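Local coordinates for protein GCN5-related N-acetyltransferase:Aminotransferase, class-II (Rhodopseudomonas palustris, PDB 2FIW) that probably acts as a GCN5-related N-acetyltransferase, moving the acetyl group of bound acetyl-coenzyme A to an amine acceptor, at residues Ile24-Ile29 and Ser47-Glu52; Leu63-Thr68 and Glu108-Ala113; Asp86-His91 and Glu129-Arg134; Asn142-Asn147 and Leu151-Met156. All blocks are in the same frame, centred on the assembly; numbering follows the deposited sequence.

Interaction 1: Ile24-Ile29 and Ser47-Glu52; sequences IFVASI and SAADDE. With ACO (acetyl coenzyme *a), chain C.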
# COMPACT_ATOMS: atom_id res chain seq x y z
N ILE A 24 5.05 -4.03 -9.30
CA ILE A 24 4.51 -2.71 -8.92
C ILE A 24 5.14 -2.27 -7.60
O ILE A 24 5.42 -1.09 -7.39
CB ILE A 24 2.95 -2.74 -8.78
CG1 ILE A 24 2.28 -2.79 -10.15
CG2 ILE A 24 2.45 -1.54 -7.99
CD1 ILE A 24 0.85 -3.33 -10.12
N PHE A 25 5.34 -3.25 -6.71
CA PHE A 25 5.85 -3.06 -5.37
C PHE A 25 7.31 -2.55 -5.41
O PHE A 25 7.62 -1.52 -4.80
CB PHE A 25 5.69 -4.39 -4.62
CG PHE A 25 6.43 -4.49 -3.30
CD1 PHE A 25 7.70 -5.08 -3.24
CD2 PHE A 25 5.82 -4.09 -2.12
CE1 PHE A 25 8.36 -5.22 -2.02
CE2 PHE A 25 6.46 -4.21 -0.90
CZ PHE A 25 7.73 -4.78 -0.84
N VAL A 26 8.18 -3.25 -6.14
CA VAL A 26 9.57 -2.82 -6.22
C VAL A 26 9.73 -1.50 -6.98
O VAL A 26 10.55 -0.68 -6.59
CB VAL A 26 10.60 -3.91 -6.71
CG1 VAL A 26 10.19 -5.30 -6.29
CG2 VAL A 26 10.84 -3.84 -8.18
N ALA A 27 8.95 -1.29 -8.05
CA ALA A 27 9.07 -0.05 -8.83
C ALA A 27 8.57 1.15 -8.05
O ALA A 27 9.13 2.24 -8.14
CB ALA A 27 8.34 -0.19 -10.13
N SER A 28 7.50 0.95 -7.28
CA SER A 28 6.94 1.98 -6.39
C SER A 28 7.95 2.42 -5.33
O SER A 28 8.11 3.61 -5.06
CB SER A 28 5.69 1.41 -5.72
OG SER A 28 5.02 2.40 -4.96
N ILE A 29 8.62 1.45 -4.72
CA ILE A 29 9.64 1.70 -3.72
C ILE A 29 10.89 2.41 -4.30
O ILE A 29 11.32 3.44 -3.77
CB ILE A 29 10.01 0.38 -3.00
CG1 ILE A 29 8.81 -0.09 -2.17
CG2 ILE A 29 11.32 0.53 -2.16
CD1 ILE A 29 8.90 -1.55 -1.76
N SER A 47 13.37 -5.81 -1.21
CA SER A 47 13.89 -7.17 -1.27
C SER A 47 12.84 -8.14 -0.75
O SER A 47 13.03 -9.34 -0.85
CB SER A 47 15.22 -7.31 -0.49
OG SER A 47 14.99 -7.53 0.91
N ALA A 48 11.74 -7.63 -0.21
CA ALA A 48 10.67 -8.50 0.28
C ALA A 48 10.01 -9.30 -0.86
O ALA A 48 9.51 -10.41 -0.64
CB ALA A 48 9.65 -7.72 1.08
N ALA A 49 10.04 -8.75 -2.07
CA ALA A 49 9.49 -9.43 -3.24
C ALA A 49 10.42 -10.54 -3.79
O ALA A 49 10.05 -11.26 -4.74
CB ALA A 49 9.13 -8.41 -4.32
N ASP A 50 11.61 -10.65 -3.19
CA ASP A 50 12.62 -11.67 -3.51
C ASP A 50 12.16 -13.08 -3.19
O ASP A 50 12.30 -13.98 -4.02
CB ASP A 50 13.94 -11.41 -2.75
CG ASP A 50 14.80 -10.33 -3.38
OD1 ASP A 50 14.39 -9.77 -4.42
OD2 ASP A 50 15.88 -10.04 -2.82
N ASP A 51 11.66 -13.27 -1.97
CA ASP A 51 11.06 -14.55 -1.60
C ASP A 51 9.65 -14.60 -2.19
O ASP A 51 8.67 -14.21 -1.55
CB ASP A 51 11.05 -14.73 -0.07
CG ASP A 51 10.65 -16.13 0.36
OD1 ASP A 51 10.34 -16.99 -0.51
OD2 ASP A 51 10.62 -16.36 1.59
N GLU A 52 9.58 -15.08 -3.42
CA GLU A 52 8.35 -15.09 -4.22
C GLU A 52 7.15 -15.78 -3.58
O GLU A 52 6.04 -15.23 -3.56
CB GLU A 52 8.62 -15.65 -5.63
CG GLU A 52 9.67 -14.82 -6.38
CD GLU A 52 9.87 -15.22 -7.84
OE1 GLU A 52 9.08 -16.03 -8.39
OE2 GLU A 52 10.85 -14.70 -8.44
N1A ACO C . -4.14 16.80 -9.78
C2A ACO C . -3.44 17.09 -8.66
N3A ACO C . -3.36 16.22 -7.64
C4A ACO C . -3.97 14.99 -7.68
C5A ACO C . -4.70 14.62 -8.80
C6A ACO C . -4.78 15.61 -9.92
N6A ACO C . -5.48 15.33 -11.04
N7A ACO C . -5.19 13.38 -8.57
C8A ACO C . -4.76 12.99 -7.35
N9A ACO C . -4.03 13.98 -6.81
C1B ACO C . -3.34 14.02 -5.49
C2B ACO C . -4.24 13.81 -4.29
O2B ACO C . -4.88 15.03 -3.91
C3B ACO C . -3.24 13.35 -3.24
O3B ACO C . -2.76 14.44 -2.45
P3B ACO C . -2.19 14.23 -0.95
O7A ACO C . -0.79 13.63 -1.07
O8A ACO C . -3.17 13.28 -0.29
O9A ACO C . -2.22 15.64 -0.39
C4B ACO C . -2.07 12.73 -4.03
O4B ACO C . -2.29 13.04 -5.41
C5B ACO C . -1.99 11.21 -3.88
O5B ACO C . -3.31 10.67 -4.08
P1A ACO C . -3.62 9.42 -5.03
O1A ACO C . -3.39 9.81 -6.48
O2A ACO C . -4.96 8.90 -4.57
O3A ACO C . -2.47 8.39 -4.54
P2A ACO C . -1.42 7.68 -5.50
O4A ACO C . -0.45 8.73 -5.97
O5A ACO C . -2.20 6.88 -6.51
O6A ACO C . -0.66 6.64 -4.52
CBP ACO C . 0.90 6.08 -2.67
CCP ACO C . -0.28 6.92 -3.17
CDP ACO C . 1.29 6.60 -1.29
CEP ACO C . 0.50 4.62 -2.59
CAP ACO C . 2.10 6.17 -3.64
OAP ACO C . 2.70 7.48 -3.64
C9P ACO C . 3.19 5.11 -3.53
O9P ACO C . 3.08 3.97 -4.21
N8P ACO C . 4.21 5.32 -2.81
C7P ACO C . 5.40 4.48 -2.59
C6P ACO C . 5.14 3.22 -1.77
C5P ACO C . 4.63 3.62 -0.42
O5P ACO C . 5.14 4.54 0.21
N4P ACO C . 3.59 2.93 0.04
C3P ACO C . 2.92 3.16 1.30
C2P ACO C . 3.68 2.39 2.37
S1P ACO C . 2.55 2.29 3.70
C ACO C . 1.98 0.72 3.66
O ACO C . 2.03 0.07 2.62
CH3 ACO C . 1.49 0.20 4.78
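Helix residues Ile24-Ile29 meet the short 3-10 segment that begins at Ser47 with Val26 and Ala49 as the closest backbone pair, their CA atoms 7.3 Å apart; no hydrogen bond links the two segments, and the contact is wholly apolar. Its largest side chain is Phe25. With CG anti to the backbone N (chi1 167°), the ring reaches the turn through CD1 and CZ: CD1 lies 3.8 Å from Ala49 CB, and CZ lies 4.0 Å from Ala48 CB. Both methyls approach the ring obliquely. One turn further along the helix, Ile29 CD1 sits over the centre of one ring face, 3.5 Å above the plane, and is likely to restrict its tilt to that side. Val26 completes the contact, its CG1 3.8 Å from the same Ala49 CB, so that this one methyl rests in the notch between the phenyl ring and the valine branch. With only a methyl at Phe25, as in an alanine, a gap would probably open beside Ala48 and Ala49, and the Ile29 methyl would lose the ring face it covers. On another side of the helix, Ser28 OG is hydrogen-bonded to Val90 O and lies 2.6 Å from O9P of acetyl-coenzyme A, which brings helix 18-32 up to the pantetheine arm of the cofactor. Tyr89 of strand 84-90 meets Phe25 edge-to-face, Phe55 of helix 52-60 meets it at an inclined angle, and Phe76 of strand 72-80 touches it, so the ring lies where two helices and the central sheet converge.

Interaction 2: Leu63-Thr68 and Glu108-Ala113; sequences LTLIAT and EKLAGA. With SO4 (sulfate ion), chain B.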
# COMPACT_ATOMS: atom_id res chain seq x y z
N LEU A 63 -6.70 -9.64 2.38
CA LEU A 63 -7.67 -9.13 1.40
C LEU A 63 -6.98 -8.11 0.50
O LEU A 63 -6.78 -6.96 0.89
CB LEU A 63 -8.93 -8.57 2.06
CG LEU A 63 -9.71 -9.40 3.10
CD1 LEU A 63 -11.01 -8.69 3.44
CD2 LEU A 63 -10.02 -10.83 2.62
N THR A 64 -6.60 -8.56 -0.69
CA THR A 64 -5.73 -7.82 -1.59
C THR A 64 -6.46 -7.47 -2.88
O THR A 64 -6.96 -8.35 -3.58
CB THR A 64 -4.41 -8.63 -1.91
OG1 THR A 64 -3.81 -9.05 -0.69
CG2 THR A 64 -3.40 -7.80 -2.70
N LEU A 65 -6.50 -6.18 -3.18
CA LEU A 65 -7.18 -5.67 -4.35
C LEU A 65 -6.16 -5.10 -5.31
O LEU A 65 -5.17 -4.51 -4.89
CB LEU A 65 -8.19 -4.57 -3.95
CG LEU A 65 -9.48 -4.97 -3.20
CD1 LEU A 65 -10.14 -3.77 -2.51
CD2 LEU A 65 -10.44 -5.67 -4.17
N ILE A 66 -6.42 -5.26 -6.61
CA ILE A 66 -5.58 -4.73 -7.66
C ILE A 66 -6.32 -3.65 -8.44
O ILE A 66 -7.43 -3.89 -8.92
CB ILE A 66 -5.12 -5.84 -8.61
CG1 ILE A 66 -4.15 -6.77 -7.87
CG2 ILE A 66 -4.47 -5.26 -9.87
CD1 ILE A 66 -3.55 -7.81 -8.75
N ALA A 67 -5.72 -2.47 -8.56
CA ALA A 67 -6.28 -1.39 -9.36
C ALA A 67 -5.81 -1.53 -10.80
O ALA A 67 -4.61 -1.73 -11.06
CB ALA A 67 -5.90 -0.04 -8.81
N THR A 68 -6.76 -1.45 -11.73
CA THR A 68 -6.46 -1.52 -13.16
C THR A 68 -6.83 -0.22 -13.90
O THR A 68 -7.73 0.52 -13.49
CB THR A 68 -7.07 -2.80 -13.85
OG1 THR A 68 -8.37 -3.07 -13.33
CG2 THR A 68 -6.24 -4.01 -13.58
N GLU A 108 -11.31 0.47 3.43
CA GLU A 108 -12.15 0.97 4.54
C GLU A 108 -13.59 0.44 4.50
O GLU A 108 -14.16 0.13 5.54
CB GLU A 108 -12.12 2.49 4.59
CG GLU A 108 -10.71 3.01 4.64
CD GLU A 108 -10.59 4.52 4.65
OE1 GLU A 108 -11.61 5.24 4.46
OE2 GLU A 108 -9.44 4.99 4.86
N LYS A 109 -14.19 0.34 3.31
CA LYS A 109 -15.53 -0.23 3.15
C LYS A 109 -15.51 -1.70 3.59
O LYS A 109 -16.36 -2.13 4.37
CB LYS A 109 -15.99 -0.11 1.68
CG LYS A 109 -17.36 -0.69 1.32
CD LYS A 109 -17.66 -0.39 -0.16
CE LYS A 109 -19.05 -0.86 -0.62
NZ LYS A 109 -20.16 0.12 -0.35
N LEU A 110 -14.51 -2.43 3.10
CA LEU A 110 -14.27 -3.82 3.42
C LEU A 110 -14.07 -4.03 4.91
O LEU A 110 -14.56 -5.01 5.47
CB LEU A 110 -13.02 -4.30 2.67
CG LEU A 110 -12.93 -5.62 1.91
CD1 LEU A 110 -14.23 -6.02 1.21
CD2 LEU A 110 -11.81 -5.48 0.90
N ALA A 111 -13.33 -3.12 5.55
CA ALA A 111 -13.03 -3.23 6.97
C ALA A 111 -14.23 -2.84 7.85
O ALA A 111 -14.50 -3.48 8.87
CB ALA A 111 -11.80 -2.42 7.31
N GLY A 112 -14.95 -1.79 7.47
CA GLY A 112 -16.20 -1.44 8.13
C GLY A 112 -17.18 -2.60 8.09
O GLY A 112 -17.75 -2.98 9.11
N ALA A 113 -17.35 -3.20 6.91
CA ALA A 113 -18.22 -4.38 6.75
C ALA A 113 -17.77 -5.63 7.53
O ALA A 113 -18.46 -6.65 7.49
CB ALA A 113 -18.40 -4.72 5.26
S SO4 B . -9.79 -1.20 -16.25
O1 SO4 B . -9.44 -1.69 -14.93
O2 SO4 B . -10.37 0.15 -16.10
O3 SO4 B . -8.58 -1.06 -17.03
O4 SO4 B . -10.63 -2.20 -16.92
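Leu63 and Leu65 of strand 63-69 receive Leu110 from the last turn of helix 99-112, a helix-on-sheet contact near the surface of the GNAT fold; this helix is the connection of a beta-alpha-beta crossover between the parallel neighbours 84-90 and 118-123. The strand's alternation explains the choice of residues: Leu63 and Leu65 point toward the helix, whereas Thr64 between them points away and bonds through OG1 to Leu59 O and Ser78 OG. In both strand leucines chi1 sets CG beside the backbone N, anti to the carbonyl carbon (-51° in Leu63), and a near-anti chi2 (-172° in Leu63) extends CD1 toward the helix. Leu110 answers with an unusual shape, its chi1 of -135° lying well off a staggered position. Leu63 and Leu110 cross obliquely, with Leu63 CD1 3.9 Å from Leu110 CG. Leu65 instead reaches toward Leu110 tip to tip, and it also touches Ala106 and Leu107 of the same helix. The contact is small, with Leu79 and Arg114 beside Leu63. Far along the strand, Thr68 OG1 approaches a sulfate that is probably from the crystallisation liquor, but the position of the sulfate oxygen O1 is doubtful. The methyl Leu110 CD2 divides itself between the strand residues, lying 4.2 Å from Leu63 CD1 and likewise 4.2 Å from Leu65 CD1.

Interaction 3: Asp86-His91 and Glu129-Arg134; sequences DMLYVH and EFFAKR. With ACO (acetyl coenzyme *a), chain C.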
# COMPACT_ATOMS: atom_id res chain seq x y z
N ASP A 86 -2.17 -3.17 5.40
CA ASP A 86 -0.87 -3.81 5.37
C ASP A 86 0.02 -3.30 4.23
O ASP A 86 1.23 -3.19 4.39
CB ASP A 86 -1.03 -5.32 5.27
CG ASP A 86 0.26 -6.07 5.54
OD1 ASP A 86 0.90 -5.81 6.58
OD2 ASP A 86 0.64 -6.93 4.72
N MSE A 87 -0.59 -2.99 3.09
CA MSE A 87 0.12 -2.63 1.87
C MSE A 87 -0.68 -1.68 1.00
O MSE A 87 -1.91 -1.81 0.89
CB MSE A 87 0.47 -3.88 1.07
CG MSE A 87 1.36 -4.85 1.84
SE MSE A 87 1.97 -6.31 0.78
CE MSE A 87 0.38 -7.19 0.60
N LEU A 88 0.03 -0.72 0.41
CA LEU A 88 -0.50 0.24 -0.55
C LEU A 88 0.64 0.63 -1.47
O LEU A 88 1.59 1.27 -1.03
CB LEU A 88 -0.99 1.51 0.17
CG LEU A 88 -2.10 2.35 -0.48
CD1 LEU A 88 -1.94 3.84 -0.15
CD2 LEU A 88 -2.35 2.16 -1.98
N TYR A 89 0.57 0.22 -2.73
CA TYR A 89 1.64 0.47 -3.70
C TYR A 89 1.05 0.76 -5.07
O TYR A 89 0.41 -0.09 -5.68
CB TYR A 89 2.64 -0.71 -3.76
CG TYR A 89 3.32 -0.95 -2.44
CD1 TYR A 89 4.50 -0.27 -2.11
CD2 TYR A 89 2.76 -1.81 -1.49
CE1 TYR A 89 5.12 -0.45 -0.87
CE2 TYR A 89 3.37 -2.00 -0.23
CZ TYR A 89 4.55 -1.32 0.07
OH TYR A 89 5.16 -1.49 1.30
N VAL A 90 1.24 1.99 -5.53
CA VAL A 90 0.85 2.41 -6.87
C VAL A 90 2.10 2.47 -7.73
O VAL A 90 3.13 2.94 -7.27
CB VAL A 90 0.15 3.79 -6.83
CG1 VAL A 90 -0.26 4.27 -8.27
CG2 VAL A 90 -1.07 3.73 -5.89
N HIS A 91 2.01 2.00 -8.97
CA HIS A 91 3.14 2.05 -9.89
C HIS A 91 3.56 3.51 -10.06
O HIS A 91 2.68 4.38 -10.10
CB HIS A 91 2.77 1.43 -11.25
CG HIS A 91 3.96 1.12 -12.11
ND1 HIS A 91 4.49 2.02 -13.01
CD2 HIS A 91 4.75 0.02 -12.17
CE1 HIS A 91 5.54 1.48 -13.60
NE2 HIS A 91 5.72 0.27 -13.12
N GLU A 129 1.72 11.92 4.52
CA GLU A 129 0.84 13.05 4.19
C GLU A 129 -0.43 12.58 3.48
O GLU A 129 -1.53 12.99 3.87
CB GLU A 129 1.60 14.09 3.36
CG GLU A 129 0.79 15.29 2.90
CD GLU A 129 0.51 16.32 4.01
OE1 GLU A 129 -0.05 15.95 5.09
OE2 GLU A 129 0.82 17.52 3.78
N PHE A 130 -0.27 11.70 2.49
CA PHE A 130 -1.36 10.99 1.85
C PHE A 130 -2.39 10.49 2.84
O PHE A 130 -3.57 10.77 2.68
CB PHE A 130 -0.87 9.80 1.02
CG PHE A 130 -1.99 8.90 0.52
CD1 PHE A 130 -2.62 9.16 -0.72
CD2 PHE A 130 -2.44 7.84 1.27
CE1 PHE A 130 -3.66 8.37 -1.18
CE2 PHE A 130 -3.49 7.03 0.82
CZ PHE A 130 -4.10 7.30 -0.41
N PHE A 131 -1.94 9.72 3.85
CA PHE A 131 -2.87 9.15 4.83
C PHE A 131 -3.51 10.20 5.72
O PHE A 131 -4.69 10.07 6.06
CB PHE A 131 -2.22 8.05 5.69
CG PHE A 131 -2.09 6.71 4.98
CD1 PHE A 131 -3.20 5.88 4.83
CD2 PHE A 131 -0.86 6.30 4.46
CE1 PHE A 131 -3.08 4.64 4.16
CE2 PHE A 131 -0.73 5.07 3.80
CZ PHE A 131 -1.84 4.24 3.65
N ALA A 132 -2.74 11.22 6.10
CA ALA A 132 -3.25 12.29 6.96
C ALA A 132 -4.41 13.05 6.31
O ALA A 132 -5.36 13.40 6.99
CB ALA A 132 -2.12 13.25 7.35
N LYS A 133 -4.33 13.28 4.99
CA LYS A 133 -5.40 13.95 4.23
C LYS A 133 -6.71 13.12 4.15
O LYS A 133 -7.73 13.62 3.66
CB LYS A 133 -4.96 14.28 2.80
CG LYS A 133 -3.66 15.08 2.63
CD LYS A 133 -3.86 16.56 2.86
CE LYS A 133 -3.15 17.41 1.81
NZ LYS A 133 -1.66 17.25 1.78
N ARG A 134 -6.66 11.86 4.57
CA ARG A 134 -7.81 10.96 4.50
C ARG A 134 -8.20 10.59 5.92
O ARG A 134 -8.77 9.53 6.17
CB ARG A 134 -7.51 9.69 3.70
CG ARG A 134 -6.63 9.86 2.45
CD ARG A 134 -7.35 10.65 1.37
NE ARG A 134 -6.74 10.60 0.04
CZ ARG A 134 -5.60 11.21 -0.31
NH1 ARG A 134 -4.88 11.88 0.58
NH2 ARG A 134 -5.16 11.13 -1.55
N1A ACO C . -4.14 16.80 -9.78
C2A ACO C . -3.44 17.09 -8.66
N3A ACO C . -3.36 16.22 -7.64
C4A ACO C . -3.97 14.99 -7.68
C5A ACO C . -4.70 14.62 -8.80
C6A ACO C . -4.78 15.61 -9.92
N6A ACO C . -5.48 15.33 -11.04
N7A ACO C . -5.19 13.38 -8.57
C8A ACO C . -4.76 12.99 -7.35
N9A ACO C . -4.03 13.98 -6.81
C1B ACO C . -3.34 14.02 -5.49
C2B ACO C . -4.24 13.81 -4.29
O2B ACO C . -4.88 15.03 -3.91
C3B ACO C . -3.24 13.35 -3.24
O3B ACO C . -2.76 14.44 -2.45
P3B ACO C . -2.19 14.23 -0.95
O7A ACO C . -0.79 13.63 -1.07
O8A ACO C . -3.17 13.28 -0.29
O9A ACO C . -2.22 15.64 -0.39
C4B ACO C . -2.07 12.73 -4.03
O4B ACO C . -2.29 13.04 -5.41
C5B ACO C . -1.99 11.21 -3.88
O5B ACO C . -3.31 10.67 -4.08
P1A ACO C . -3.62 9.42 -5.03
O1A ACO C . -3.39 9.81 -6.48
O2A ACO C . -4.96 8.90 -4.57
O3A ACO C . -2.47 8.39 -4.54
P2A ACO C . -1.42 7.68 -5.50
O4A ACO C . -0.45 8.73 -5.97
O5A ACO C . -2.20 6.88 -6.51
O6A ACO C . -0.66 6.64 -4.52
CBP ACO C . 0.90 6.08 -2.67
CCP ACO C . -0.28 6.92 -3.17
CDP ACO C . 1.29 6.60 -1.29
CEP ACO C . 0.50 4.62 -2.59
CAP ACO C . 2.10 6.17 -3.64
OAP ACO C . 2.70 7.48 -3.64
C9P ACO C . 3.19 5.11 -3.53
O9P ACO C . 3.08 3.97 -4.21
N8P ACO C . 4.21 5.32 -2.81
C7P ACO C . 5.40 4.48 -2.59
C6P ACO C . 5.14 3.22 -1.77
C5P ACO C . 4.63 3.62 -0.42
O5P ACO C . 5.14 4.54 0.21
N4P ACO C . 3.59 2.93 0.04
C3P ACO C . 2.92 3.16 1.30
C2P ACO C . 3.68 2.39 2.37
S1P ACO C . 2.55 2.29 3.70
C ACO C . 1.98 0.72 3.66
O ACO C . 2.03 0.07 2.62
CH3 ACO C . 1.49 0.20 4.78
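Leu88, on the strand that carries the classic beta bulge of Asp86 and Met87 opposite Ser78, meets Phe130 and Phe131 across the acetyl-coenzyme A site of the GNAT fold. With CG anti to the backbone N (chi1 -153°), Leu88 carries CD1 to both rings, which it approaches obliquely, 3.7 Å from Phe130 CE2 and 3.8 Å from Phe131 CZ, and to 3.5 Å from the cofactor methyl CEP. Phe130 places CD2 over the centre of the Phe131 ring and has cofactor CCP over one face. The strand backbone holds the pantetheine arm: cofactor N4P donates to Leu88 O at 2.8 Å, Val90 N donates to O9P at 3.0 Å (160°), and Leu88 N bonds weakly to the acetyl O at 3.1 Å. Tyr89 packs its CD1 3.6 Å from cofactor C6P, and its OH bonds to Trp45 NE1. A leucine in place of Tyr89 lacks hydroxyl and ring, and would probably leave Trp45 NE1 without its partner and open a gap beside C6P and Phe25. Lys133 NZ bonds to phosphate O9A at 2.8 Å and to Glu129 in a salt bridge; Arg134 NH1 bonds, doubtfully short, to O8A near the guanidinium plane at its edge, while Phe130 CE1 lies over one guanidinium face. Helix 99-112 closes over Leu88 through Leu103 and Ile104, Tyr136 meets Phe131 edge-to-face, and Met87 turns to helix 52-60.

Interaction 4: Asn142-Asn147 and Leu151-Met156; sequences NTVSIN and LANTTM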
# COMPACT_ATOMS: atom_id res chain seq x y z
N ASN A 142 7.68 4.71 14.65
CA ASN A 142 8.34 3.43 14.86
C ASN A 142 9.55 3.27 13.96
O ASN A 142 9.74 4.02 13.01
CB ASN A 142 7.42 2.23 14.54
CG ASN A 142 5.95 2.49 14.82
OD1 ASN A 142 5.52 2.64 15.97
ND2 ASN A 142 5.16 2.50 13.75
N THR A 143 10.35 2.27 14.27
CA THR A 143 11.39 1.79 13.38
C THR A 143 11.07 0.33 13.15
O THR A 143 10.71 -0.39 14.07
CB THR A 143 12.79 1.95 14.03
OG1 THR A 143 13.07 3.35 14.19
CG2 THR A 143 13.86 1.30 13.21
N VAL A 144 11.16 -0.09 11.90
CA VAL A 144 10.98 -1.50 11.56
C VAL A 144 12.32 -2.04 11.04
O VAL A 144 13.05 -1.35 10.33
CB VAL A 144 9.79 -1.71 10.53
CG1 VAL A 144 10.08 -1.02 9.20
CG2 VAL A 144 9.49 -3.18 10.31
N SER A 145 12.64 -3.27 11.44
CA SER A 145 13.83 -3.94 10.95
C SER A 145 13.42 -4.84 9.77
O SER A 145 12.61 -5.74 9.94
CB SER A 145 14.49 -4.75 12.07
OG SER A 145 15.66 -5.40 11.60
N ILE A 146 13.97 -4.54 8.59
CA ILE A 146 13.66 -5.28 7.37
C ILE A 146 14.98 -5.65 6.74
O ILE A 146 15.76 -4.76 6.41
CB ILE A 146 12.88 -4.45 6.31
CG1 ILE A 146 11.55 -3.94 6.85
CG2 ILE A 146 12.64 -5.29 5.03
CD1 ILE A 146 10.83 -2.96 5.90
N ASN A 147 15.21 -6.95 6.55
CA ASN A 147 16.41 -7.43 5.87
C ASN A 147 17.70 -6.75 6.34
O ASN A 147 18.55 -6.35 5.53
CB ASN A 147 16.26 -7.29 4.35
CG ASN A 147 17.05 -8.33 3.61
OD1 ASN A 147 17.40 -9.37 4.17
ND2 ASN A 147 17.34 -8.07 2.34
N LEU A 151 14.16 1.17 9.18
CA LEU A 151 13.37 2.11 8.40
C LEU A 151 12.33 2.70 9.33
O LEU A 151 11.67 1.95 10.07
CB LEU A 151 12.68 1.40 7.23
CG LEU A 151 13.39 1.19 5.90
CD1 LEU A 151 14.35 0.01 5.91
CD2 LEU A 151 12.37 0.97 4.82
N ALA A 152 12.18 4.02 9.31
CA ALA A 152 11.16 4.68 10.12
C ALA A 152 9.79 4.55 9.45
O ALA A 152 9.69 4.42 8.22
CB ALA A 152 11.50 6.13 10.33
N ASN A 153 8.74 4.56 10.28
CA ASN A 153 7.37 4.77 9.83
C ASN A 153 6.54 5.28 10.98
O ASN A 153 7.05 5.46 12.07
CB ASN A 153 6.75 3.53 9.14
CG ASN A 153 6.60 2.34 10.07
OD1 ASN A 153 6.12 2.47 11.20
ND2 ASN A 153 6.98 1.18 9.58
N THR A 154 5.26 5.54 10.72
CA THR A 154 4.37 6.08 11.72
C THR A 154 3.07 5.29 11.70
O THR A 154 2.45 5.10 10.64
CB THR A 154 4.07 7.57 11.46
OG1 THR A 154 5.27 8.25 11.12
CG2 THR A 154 3.48 8.25 12.69
N THR A 155 2.67 4.83 12.88
CA THR A 155 1.36 4.24 13.09
C THR A 155 0.35 5.38 13.09
O THR A 155 0.53 6.37 13.79
CB THR A 155 1.29 3.45 14.42
OG1 THR A 155 2.35 2.49 14.44
CG2 THR A 155 -0.04 2.74 14.57
N MSE A 156 -0.67 5.25 12.26
CA MSE A 156 -1.69 6.27 12.07
C MSE A 156 -3.02 5.54 12.05
O MSE A 156 -3.14 4.49 11.42
CB MSE A 156 -1.50 7.02 10.75
CG MSE A 156 -0.07 7.49 10.49
SE MSE A 156 0.06 8.65 8.97
CE MSE A 156 1.91 8.75 8.87
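Two torsions bring Asn142 and Asn153 together: Asn142 holds CG beside its backbone N at a chi1 of -31°, short of a staggered position, and Asn153 tucks CG between its N and carbonyl carbon (chi1 64°). The amides then stand 75° apart, and Asn142 ND2 donates to Asn153 OD1 at 2.7 Å, nearly along the C=O axis of the Asn153 side chain. The second N-H of ND2 goes to Thr155 OG1 at 2.9 Å; both acceptors lie close to the plane of the Asn142 amide, so the two bonds together fix its rotation. Thr155 OG1 also bonds to Asp122 OD1, which probably orients the hydroxyl. The backbones form the antiparallel hairpin of strands 137-146 and 149-159 at the end of the GNAT-domain sheet. Asn142 and Asn153 are a hydrogen-bonded pair, with Asn142 N to Asn153 O at 2.8 Å and Asn153 N to Asn142 O at 3.0 Å. Val144 and Leu151 form the next, Val144 N reaching Leu151 O at 2.8 Å, with Thr143 and Ala152 between them a non-hydrogen-bonded pair. On the face that carries the asparagines, Val144 CG1 packs 4.1 Å from Leu151 CB and 3.8 Å from Asn153 ND2. Strand 137-146 is outermost; strand 149-159 lies between it and strand 118-123, to which Thr154 and Met156 are backbone-bonded, while Leu151 rests on Gln41 and Trp45 of helix 39-46.

How the interactions relate
From the N terminus, interaction 1 closes first, folding helix 18-32 against the turn that leads into helix 52-60, before any other contact opens. Interactions 2 and 3 then cross: strand 63-69 and strand 84-90 precede helix 99-112 and helix 128-132, so the segments alternate along the chain, and both contacts reach the same sheet. Interaction 4, closing only the short turn of the final hairpin, follows in series. Interactions 1 and 3 touch and share the cofactor, while 3 and 4 touch through Phe131 and Met156, and 1 and 4 through Ser47 and Asn147. Interaction 2 stands apart from interaction 4, their centres about 23 Å from each other across the chain.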